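Local coordinates for protein putative ABC transporter (Thermobispora bispora, PDB 4PE6) that probably binds a small sugar-derived solute, such as the trihydroxybutanoic acid bound here, and hands it to an ABC transporter, at residues A[121-126]-A[281-286]; A[260-265]-A[308-313]. All blocks are in the same frame, centred on the assembly; numbering follows the deposited sequence.

Contacts 1 and 2 lie about 15 Å apart, centre to centre, and their segments alternate along the chain in the order 121-126, 260-265, 281-286, 308-313. Contact 1 joins two neighbouring parallel strands in the sheet of one lobe; contact 2 sets the start of helix 263-275, which runs on toward strand 283-290, against the loop before helix 315-327. Two links tie them together: Asn126 OD1 accepts a hydrogen bond from the backbone N of Asp260, and Phe286 meets Trp313 edge to face. Segments 121-126 and 260-265 adjoin Asp113 and Ser259 of the ligand pocket, a position consistent with the hinge side of a two-lobed periplasmic binding protein.

Contact 1: A[121-126]-A[281-286]; sequences AYILQN and PKQMTF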
ATOM      1  N   ALA A 121      16.213   5.277  11.653  1.00 22.85           N
ATOM      2  CA  ALA A 121      14.937   4.562  11.593  1.00 21.81           C
ATOM      3  C   ALA A 121      15.119   3.143  11.109  1.00 21.56           C
ATOM      4  O   ALA A 121      16.080   2.829  10.384  1.00 22.72           O
ATOM      5  CB  ALA A 121      13.975   5.292  10.671  1.00 21.48           C
ATOM      6  N   TYR A 122      14.185   2.289  11.497  1.00 20.40           N
ATOM      7  CA  TYR A 122      14.043   0.959  10.940  1.00 19.79           C
ATOM      8  C   TYR A 122      12.995   0.976   9.826  1.00 19.23           C
ATOM      9  O   TYR A 122      11.905   1.544   9.986  1.00 18.83           O
ATOM     10  CB  TYR A 122      13.625  -0.021  12.046  1.00 19.70           C
ATOM     11  CG  TYR A 122      14.708  -0.226  13.093  1.00 20.09           C
ATOM     12  CD1 TYR A 122      14.896   0.684  14.121  1.00 20.03           C
ATOM     13  CD2 TYR A 122      15.582  -1.332  13.024  1.00 20.72           C
ATOM     14  CE1 TYR A 122      15.899   0.518  15.064  1.00 20.52           C
ATOM     15  CE2 TYR A 122      16.570  -1.517  13.971  1.00 21.15           C
ATOM     16  CZ  TYR A 122      16.721  -0.599  14.985  1.00 21.23           C
ATOM     17  OH  TYR A 122      17.723  -0.795  15.913  1.00 22.30           O
ATOM     18  N   ILE A 123      13.333   0.366   8.697  1.00 18.95           N
ATOM     19  CA  ILE A 123      12.446   0.301   7.539  1.00 18.45           C
ATOM     20  C   ILE A 123      11.726  -1.070   7.440  1.00 18.18           C
ATOM     21  O   ILE A 123      12.367  -2.142   7.421  1.00 18.50           O
ATOM     22  CB  ILE A 123      13.215   0.567   6.233  1.00 18.89           C
ATOM     23  CG1 ILE A 123      13.484   2.070   6.005  1.00 19.00           C
ATOM     24  CG2 ILE A 123      12.394   0.092   5.034  1.00 18.67           C
ATOM     25  CD1 ILE A 123      14.060   2.849   7.168  1.00 19.36           C
ATOM     26  N   LEU A 124      10.400  -1.023   7.320  1.00 17.32           N
ATOM     27  CA  LEU A 124       9.596  -2.213   7.101  1.00 17.35           C
ATOM     28  C   LEU A 124       8.692  -1.929   5.920  1.00 17.03           C
ATOM     29  O   LEU A 124       7.801  -1.097   6.006  1.00 16.82           O
ATOM     30  CB  LEU A 124       8.767  -2.557   8.333  1.00 17.29           C
ATOM     31  CG  LEU A 124       8.105  -3.945   8.291  1.00 17.65           C
ATOM     32  CD1 LEU A 124       7.877  -4.426   9.711  1.00 17.92           C
ATOM     33  CD2 LEU A 124       6.785  -3.972   7.493  1.00 17.54           C
ATOM     34  N   GLN A 125       8.944  -2.612   4.819  1.00 17.28           N
ATOM     35  CA  GLN A 125       8.308  -2.292   3.550  1.00 17.10           C
ATOM     36  C   GLN A 125       7.728  -3.527   2.883  1.00 17.22           C
ATOM     37  O   GLN A 125       7.737  -4.620   3.452  1.00 17.92           O
ATOM     38  CB  GLN A 125       9.328  -1.581   2.643  1.00 17.39           C
ATOM     39  CG  GLN A 125      10.453  -2.488   2.143  1.00 18.21           C
ATOM     40  CD  GLN A 125      11.320  -1.778   1.144  1.00 18.77           C
ATOM     41  OE1 GLN A 125      12.406  -1.350   1.472  1.00 19.70           O
ATOM     42  NE2 GLN A 125      10.815  -1.598  -0.076  1.00 18.80           N
ATOM     43  N   ASN A 126       7.210  -3.344   1.681  1.00 16.89           N
ATOM     44  CA  ASN A 126       6.906  -4.429   0.780  1.00 17.04           C
ATOM     45  C   ASN A 126       7.741  -4.209  -0.470  1.00 17.05           C
ATOM     46  O   ASN A 126       8.266  -3.104  -0.700  1.00 16.86           O
ATOM     47  CB  ASN A 126       5.416  -4.422   0.356  1.00 16.79           C
ATOM     48  CG  ASN A 126       4.443  -4.999   1.398  1.00 16.92           C
ATOM     49  OD1 ASN A 126       3.234  -5.060   1.123  1.00 16.82           O
ATOM     50  ND2 ASN A 126       4.919  -5.357   2.585  1.00 17.06           N
ATOM     51  N   PRO A 281      16.819  -6.149  11.814  1.00 23.37           N
ATOM     52  CA  PRO A 281      17.472  -5.557  10.659  1.00 23.56           C
ATOM     53  C   PRO A 281      16.950  -4.150  10.372  1.00 22.95           C
ATOM     54  O   PRO A 281      15.747  -3.897  10.506  1.00 21.99           O
ATOM     55  CB  PRO A 281      17.100  -6.502   9.500  1.00 24.06           C
ATOM     56  CG  PRO A 281      16.561  -7.734  10.127  1.00 24.39           C
ATOM     57  CD  PRO A 281      16.010  -7.325  11.462  1.00 23.62           C
ATOM     58  N   LYS A 282      17.843  -3.250   9.967  1.00 23.51           N
ATOM     59  CA  LYS A 282      17.457  -1.883   9.635  1.00 23.88           C
ATOM     60  C   LYS A 282      16.499  -1.836   8.451  1.00 23.49           C
ATOM     61  O   LYS A 282      15.770  -0.852   8.283  1.00 22.75           O
ATOM     62  CB  LYS A 282      18.686  -1.013   9.293  1.00 25.35           C
ATOM     63  CG  LYS A 282      19.697  -0.818  10.420  1.00 26.86           C
ATOM     64  CD  LYS A 282      19.163  -0.003  11.599  1.00 27.70           C
ATOM     65  CE  LYS A 282      19.137   1.490  11.289  1.00 28.61           C
ATOM     66  NZ  LYS A 282      18.827   2.302  12.499  1.00 29.21           N
ATOM     67  N   GLN A 283      16.558  -2.860   7.601  1.00 23.79           N
ATOM     68  CA  GLN A 283      15.684  -2.949   6.432  1.00 24.12           C
ATOM     69  C   GLN A 283      15.006  -4.310   6.424  1.00 23.38           C
ATOM     70  O   GLN A 283      15.667  -5.335   6.523  1.00 22.55           O
ATOM     71  CB  GLN A 283      16.472  -2.713   5.142  1.00 25.69           C
ATOM     72  CG  GLN A 283      15.576  -2.515   3.916  1.00 26.86           C
ATOM     73  CD  GLN A 283      14.956  -3.809   3.408  1.00 28.04           C
ATOM     74  OE1 GLN A 283      15.577  -4.869   3.468  1.00 29.88           O
ATOM     75  NE2 GLN A 283      13.717  -3.728   2.920  1.00 28.32           N
HETATM   76  N   MSE A 284      13.683  -4.309   6.324  1.00 22.12           N
HETATM   77  CA  MSE A 284      12.906  -5.544   6.315  1.00 22.31           C
HETATM   78  C   MSE A 284      11.898  -5.501   5.193  1.00 21.44           C
HETATM   79  O   MSE A 284      11.072  -4.583   5.108  1.00 20.47           O
HETATM   80  CB  MSE A 284      12.184  -5.743   7.648  1.00 22.89           C
HETATM   81  CG  MSE A 284      13.088  -5.780   8.871  1.00 24.23           C
HETATM   82 SE   MSE A 284      12.039  -5.749  10.548  1.00 26.42          SE
HETATM   83  CE  MSE A 284      12.335  -3.811  10.736  1.00 25.09           C
ATOM     84  N   THR A 285      11.947  -6.489   4.319  1.00 21.50           N
ATOM     85  CA  THR A 285      10.922  -6.637   3.287  1.00 21.20           C
ATOM     86  C   THR A 285       9.886  -7.681   3.667  1.00 20.84           C
ATOM     87  O   THR A 285      10.182  -8.867   3.821  1.00 21.41           O
ATOM     88  CB  THR A 285      11.539  -6.934   1.911  1.00 22.06           C
ATOM     89  OG1 THR A 285      12.317  -5.802   1.508  1.00 22.31           O
ATOM     90  CG2 THR A 285      10.469  -7.150   0.881  1.00 22.18           C
ATOM     91  N   PHE A 286       8.654  -7.215   3.831  1.00 19.77           N
ATOM     92  CA  PHE A 286       7.515  -8.074   4.088  1.00 19.64           C
ATOM     93  C   PHE A 286       6.719  -8.283   2.774  1.00 19.67           C
ATOM     94  O   PHE A 286       6.948  -7.569   1.784  1.00 19.51           O
ATOM     95  CB  PHE A 286       6.628  -7.452   5.186  1.00 19.30           C
ATOM     96  CG  PHE A 286       7.044  -7.819   6.588  1.00 19.38           C
ATOM     97  CD1 PHE A 286       8.314  -7.539   7.049  1.00 19.22           C
ATOM     98  CD2 PHE A 286       6.149  -8.443   7.447  1.00 19.64           C
ATOM     99  CE1 PHE A 286       8.709  -7.881   8.336  1.00 19.51           C
ATOM    100  CE2 PHE A 286       6.531  -8.787   8.739  1.00 19.95           C
ATOM    101  CZ  PHE A 286       7.818  -8.520   9.185  1.00 19.75           C
TER
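The side chain of Lys282 curls, bent at chi2 (-67°) and chi3, so that its end lies over one face of the Tyr122 ring. Its CD sits 4.2 Å from the Tyr122 ring centroid in a CH-pi contact, and NZ, in a cation-pi position, 4.4 Å from that centroid; NZ also bonds to Pro119 O. Pro281 O comes in at the edge of the same ring. Met284, present as selenomethionine, fills the hollow between Tyr122 and Leu124: its CE touches Tyr122 CB at 4.2 Å, while its SE faces Leu124 CD1. Leu124 in turn pushes its branches against the Phe286 ring, CD1 lying over one face, offset toward the rim, 4.2 Å from the centroid. These two strands are parallel neighbours in the sheet of one lobe of the periplasmic binding protein fold, and helices 263-275 and 315-327 pack against the face carrying Leu124, Met284 and Phe286. Between the strands, Ile123 and Gln125 each bond through both N and O, beginning with Ile123 N to Lys282 O at 2.8 Å. On the other face, Gln283 NE2 reaches Gln125 OE1 at 3.1 Å from above its carbonyl plane, the amides 75° apart, and also donates to Thr285 OG1.

Contact 2: A[260-265]-A[308-313]; sequences DPAQSV and YAAWPW
The indole of Trp313 meets the carboxylate of Asp260 at its edge, OD2 lying near the ring plane, while CB of the neighbouring Trp311 rests over one face, offset toward the rim. Ala262 O approaches the same indole obliquely, 3.3 Å from Trp313 CD1. The Trp311 ring also turns an edge to this carboxylate, with CD1 3.4 Å from Asp260 OD2 and the two planes 66° apart; its own NE1 bonds away to Ile288 O in strand 283-290.

Asp260 extends CG anti to its own backbone N (chi1 178°), which brings both oxygens to the loop. OD2 takes the N-H of Trp313 NE1 at 2.8 Å, nearly straight and almost in line with the C-O bond. OD1 receives the backbone N of Trp311 at 2.9 Å from above the carboxylate plane, and a weak bond from Ala262 N as well.

Beside this polar centre the type I turn from Asp260 to Gln263, which leads into helix 263-275 with Ala262 as N-cap, packs closely on the extended loop. Pro261 CD abuts Ala309 O, and Ala262 CB comes within 3.1 Å of Trp311 O while also touching Ala310 CB. One turn further, Val265 CG1 lies 4.1 Å from Trp313 CB.

With a leucine in place of Asp260, the indole N-H of Trp313 and the backbone N-H of Trp311 would probably lose their acceptor, leaving the indole less firmly fixed in rotation. As the carboxylate is buried and its donors here are uncharged N-H groups, its negative charge is probably stabilised by these N-H dipoles rather than by a salt bridge across the contact, so that the join between the helix start and the loop rests on directional hydrogen bonds.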
ATOM      1  N   ASP A 260       0.536  -4.715   1.339  1.00 16.85           N
ATOM      2  CA  ASP A 260      -0.178  -5.160   2.538  1.00 17.45           C
ATOM      3  C   ASP A 260      -0.471  -4.002   3.463  1.00 17.25           C
ATOM      4  O   ASP A 260       0.454  -3.408   4.016  1.00 16.86           O
ATOM      5  CB  ASP A 260       0.691  -6.196   3.268  1.00 17.92           C
ATOM      6  CG  ASP A 260       0.085  -6.698   4.572  1.00 18.58           C
ATOM      7  OD1 ASP A 260      -1.154  -6.665   4.773  1.00 19.16           O
ATOM      8  OD2 ASP A 260       0.877  -7.164   5.409  1.00 18.91           O
ATOM      9  N   PRO A 261      -1.765  -3.655   3.642  1.00 17.49           N
ATOM     10  CA  PRO A 261      -2.098  -2.590   4.585  1.00 17.60           C
ATOM     11  C   PRO A 261      -1.637  -2.888   6.005  1.00 17.81           C
ATOM     12  O   PRO A 261      -1.355  -1.957   6.755  1.00 18.01           O
ATOM     13  CB  PRO A 261      -3.637  -2.514   4.531  1.00 18.07           C
ATOM     14  CG  PRO A 261      -4.007  -3.134   3.237  1.00 18.06           C
ATOM     15  CD  PRO A 261      -2.959  -4.185   2.970  1.00 17.87           C
ATOM     16  N   ALA A 262      -1.557  -4.170   6.364  1.00 18.02           N
ATOM     17  CA  ALA A 262      -1.123  -4.576   7.668  1.00 18.10           C
ATOM     18  C   ALA A 262       0.386  -4.489   7.895  1.00 17.55           C
ATOM     19  O   ALA A 262       0.888  -4.966   8.889  1.00 17.78           O
ATOM     20  CB  ALA A 262      -1.662  -5.974   7.999  1.00 18.86           C
ATOM     21  N   GLN A 263       1.122  -3.842   6.996  1.00 16.85           N
ATOM     22  CA  GLN A 263       2.437  -3.369   7.373  1.00 16.32           C
ATOM     23  C   GLN A 263       2.396  -2.533   8.648  1.00 16.08           C
ATOM     24  O   GLN A 263       3.362  -2.528   9.398  1.00 15.89           O
ATOM     25  CB  GLN A 263       3.067  -2.554   6.281  1.00 16.04           C
ATOM     26  CG  GLN A 263       3.585  -3.364   5.111  1.00 16.13           C
ATOM     27  CD  GLN A 263       4.005  -2.451   3.988  1.00 16.04           C
ATOM     28  OE1 GLN A 263       5.169  -2.087   3.896  1.00 16.01           O
ATOM     29  NE2 GLN A 263       3.044  -2.055   3.128  1.00 16.04           N
ATOM     30  N   SER A 264       1.284  -1.829   8.898  1.00 16.02           N
ATOM     31  CA  SER A 264       1.150  -1.069  10.114  1.00 16.06           C
ATOM     32  C   SER A 264       1.158  -1.945  11.381  1.00 16.39           C
ATOM     33  O   SER A 264       1.661  -1.528  12.438  1.00 16.18           O
ATOM     34  CB  SER A 264      -0.128  -0.211  10.078  1.00 16.33           C
ATOM     35  OG  SER A 264      -1.274  -1.047   9.997  1.00 16.69           O
ATOM     36  N   VAL A 265       0.557  -3.123  11.276  1.00 16.83           N
ATOM     37  CA  VAL A 265       0.494  -4.041  12.394  1.00 17.42           C
ATOM     38  C   VAL A 265       1.870  -4.671  12.598  1.00 17.16           C
ATOM     39  O   VAL A 265       2.342  -4.809  13.715  1.00 17.15           O
ATOM     40  CB  VAL A 265      -0.528  -5.148  12.133  1.00 18.10           C
ATOM     41  CG1 VAL A 265      -0.494  -6.160  13.247  1.00 18.83           C
ATOM     42  CG2 VAL A 265      -1.936  -4.572  12.003  1.00 18.61           C
ATOM     43  N   TYR A 308      -9.784  -3.917   2.554  1.00 23.16           N
ATOM     44  CA  TYR A 308      -8.713  -4.386   1.694  1.00 21.96           C
ATOM     45  C   TYR A 308      -8.057  -5.630   2.308  1.00 21.85           C
ATOM     46  O   TYR A 308      -7.923  -5.750   3.533  1.00 22.42           O
ATOM     47  CB  TYR A 308      -7.669  -3.268   1.483  1.00 21.18           C
ATOM     48  CG  TYR A 308      -8.134  -2.188   0.539  1.00 21.05           C
ATOM     49  CD1 TYR A 308      -9.215  -1.367   0.866  1.00 21.69           C
ATOM     50  CD2 TYR A 308      -7.526  -2.009  -0.701  1.00 20.87           C
ATOM     51  CE1 TYR A 308      -9.643  -0.376   0.007  1.00 22.04           C
ATOM     52  CE2 TYR A 308      -7.949  -1.018  -1.571  1.00 21.16           C
ATOM     53  CZ  TYR A 308      -9.009  -0.203  -1.211  1.00 21.68           C
ATOM     54  OH  TYR A 308      -9.444   0.781  -2.047  1.00 22.09           O
ATOM     55  N   ALA A 309      -7.639  -6.547   1.450  1.00 21.92           N
ATOM     56  CA  ALA A 309      -6.938  -7.745   1.877  1.00 22.19           C
ATOM     57  C   ALA A 309      -5.655  -7.336   2.591  1.00 21.78           C
ATOM     58  O   ALA A 309      -4.924  -6.426   2.131  1.00 21.21           O
ATOM     59  CB  ALA A 309      -6.625  -8.642   0.686  1.00 22.55           C
ATOM     60  N   ALA A 310      -5.397  -8.007   3.705  1.00 22.02           N
ATOM     61  CA  ALA A 310      -4.311  -7.677   4.626  1.00 21.95           C
ATOM     62  C   ALA A 310      -3.823  -8.945   5.311  1.00 22.88           C
ATOM     63  O   ALA A 310      -4.627  -9.814   5.604  1.00 23.56           O
ATOM     64  CB  ALA A 310      -4.807  -6.670   5.656  1.00 21.84           C
ATOM     65  N   TRP A 311      -2.514  -9.084   5.546  1.00 22.60           N
ATOM     66  CA  TRP A 311      -2.034 -10.286   6.216  1.00 23.79           C
ATOM     67  C   TRP A 311      -2.251 -10.143   7.735  1.00 24.41           C
ATOM     68  O   TRP A 311      -2.020  -9.067   8.303  1.00 23.82           O
ATOM     69  CB  TRP A 311      -0.566 -10.565   5.888  1.00 23.70           C
ATOM     70  CG  TRP A 311      -0.272 -10.803   4.443  1.00 23.70           C
ATOM     71  CD1 TRP A 311       0.626 -10.118   3.671  1.00 23.38           C
ATOM     72  CD2 TRP A 311      -0.845 -11.797   3.596  1.00 24.69           C
ATOM     73  NE1 TRP A 311       0.659 -10.640   2.393  1.00 23.87           N
ATOM     74  CE2 TRP A 311      -0.246 -11.661   2.318  1.00 24.72           C
ATOM     75  CE3 TRP A 311      -1.809 -12.800   3.786  1.00 25.94           C
ATOM     76  CZ2 TRP A 311      -0.592 -12.471   1.239  1.00 25.65           C
ATOM     77  CZ3 TRP A 311      -2.137 -13.609   2.715  1.00 27.04           C
ATOM     78  CH2 TRP A 311      -1.528 -13.440   1.456  1.00 26.80           C
ATOM     79  N   PRO A 312      -2.744 -11.200   8.395  1.00 25.86           N
ATOM     80  CA  PRO A 312      -3.002 -11.094   9.832  1.00 26.67           C
ATOM     81  C   PRO A 312      -1.741 -11.337  10.668  1.00 26.52           C
ATOM     82  O   PRO A 312      -1.514 -12.449  11.167  1.00 28.09           O
ATOM     83  CB  PRO A 312      -4.066 -12.182  10.070  1.00 28.38           C
ATOM     84  CG  PRO A 312      -3.734 -13.230   9.055  1.00 29.10           C
ATOM     85  CD  PRO A 312      -3.194 -12.498   7.849  1.00 27.48           C
ATOM     86  N   TRP A 313      -0.922 -10.306  10.823  1.00 25.40           N
ATOM     87  CA  TRP A 313       0.305 -10.444  11.601  1.00 25.25           C
ATOM     88  C   TRP A 313       0.014 -10.548  13.088  1.00 26.89           C
ATOM     89  O   TRP A 313      -0.655  -9.694  13.664  1.00 27.84           O
ATOM     90  CB  TRP A 313       1.266  -9.274  11.331  1.00 23.50           C
ATOM     91  CG  TRP A 313       1.609  -9.166   9.918  1.00 22.32           C
ATOM     92  CD1 TRP A 313       1.143  -8.238   9.045  1.00 21.52           C
ATOM     93  CD2 TRP A 313       2.478 -10.025   9.175  1.00 22.40           C
ATOM     94  NE1 TRP A 313       1.655  -8.466   7.799  1.00 21.35           N
ATOM     95  CE2 TRP A 313       2.479  -9.562   7.850  1.00 21.83           C
ATOM     96  CE3 TRP A 313       3.252 -11.149   9.502  1.00 23.60           C
ATOM     97  CZ2 TRP A 313       3.228 -10.163   6.844  1.00 22.37           C
ATOM     98  CZ3 TRP A 313       3.995 -11.764   8.496  1.00 23.90           C
ATOM     99  CH2 TRP A 313       3.984 -11.263   7.183  1.00 23.55           C
TER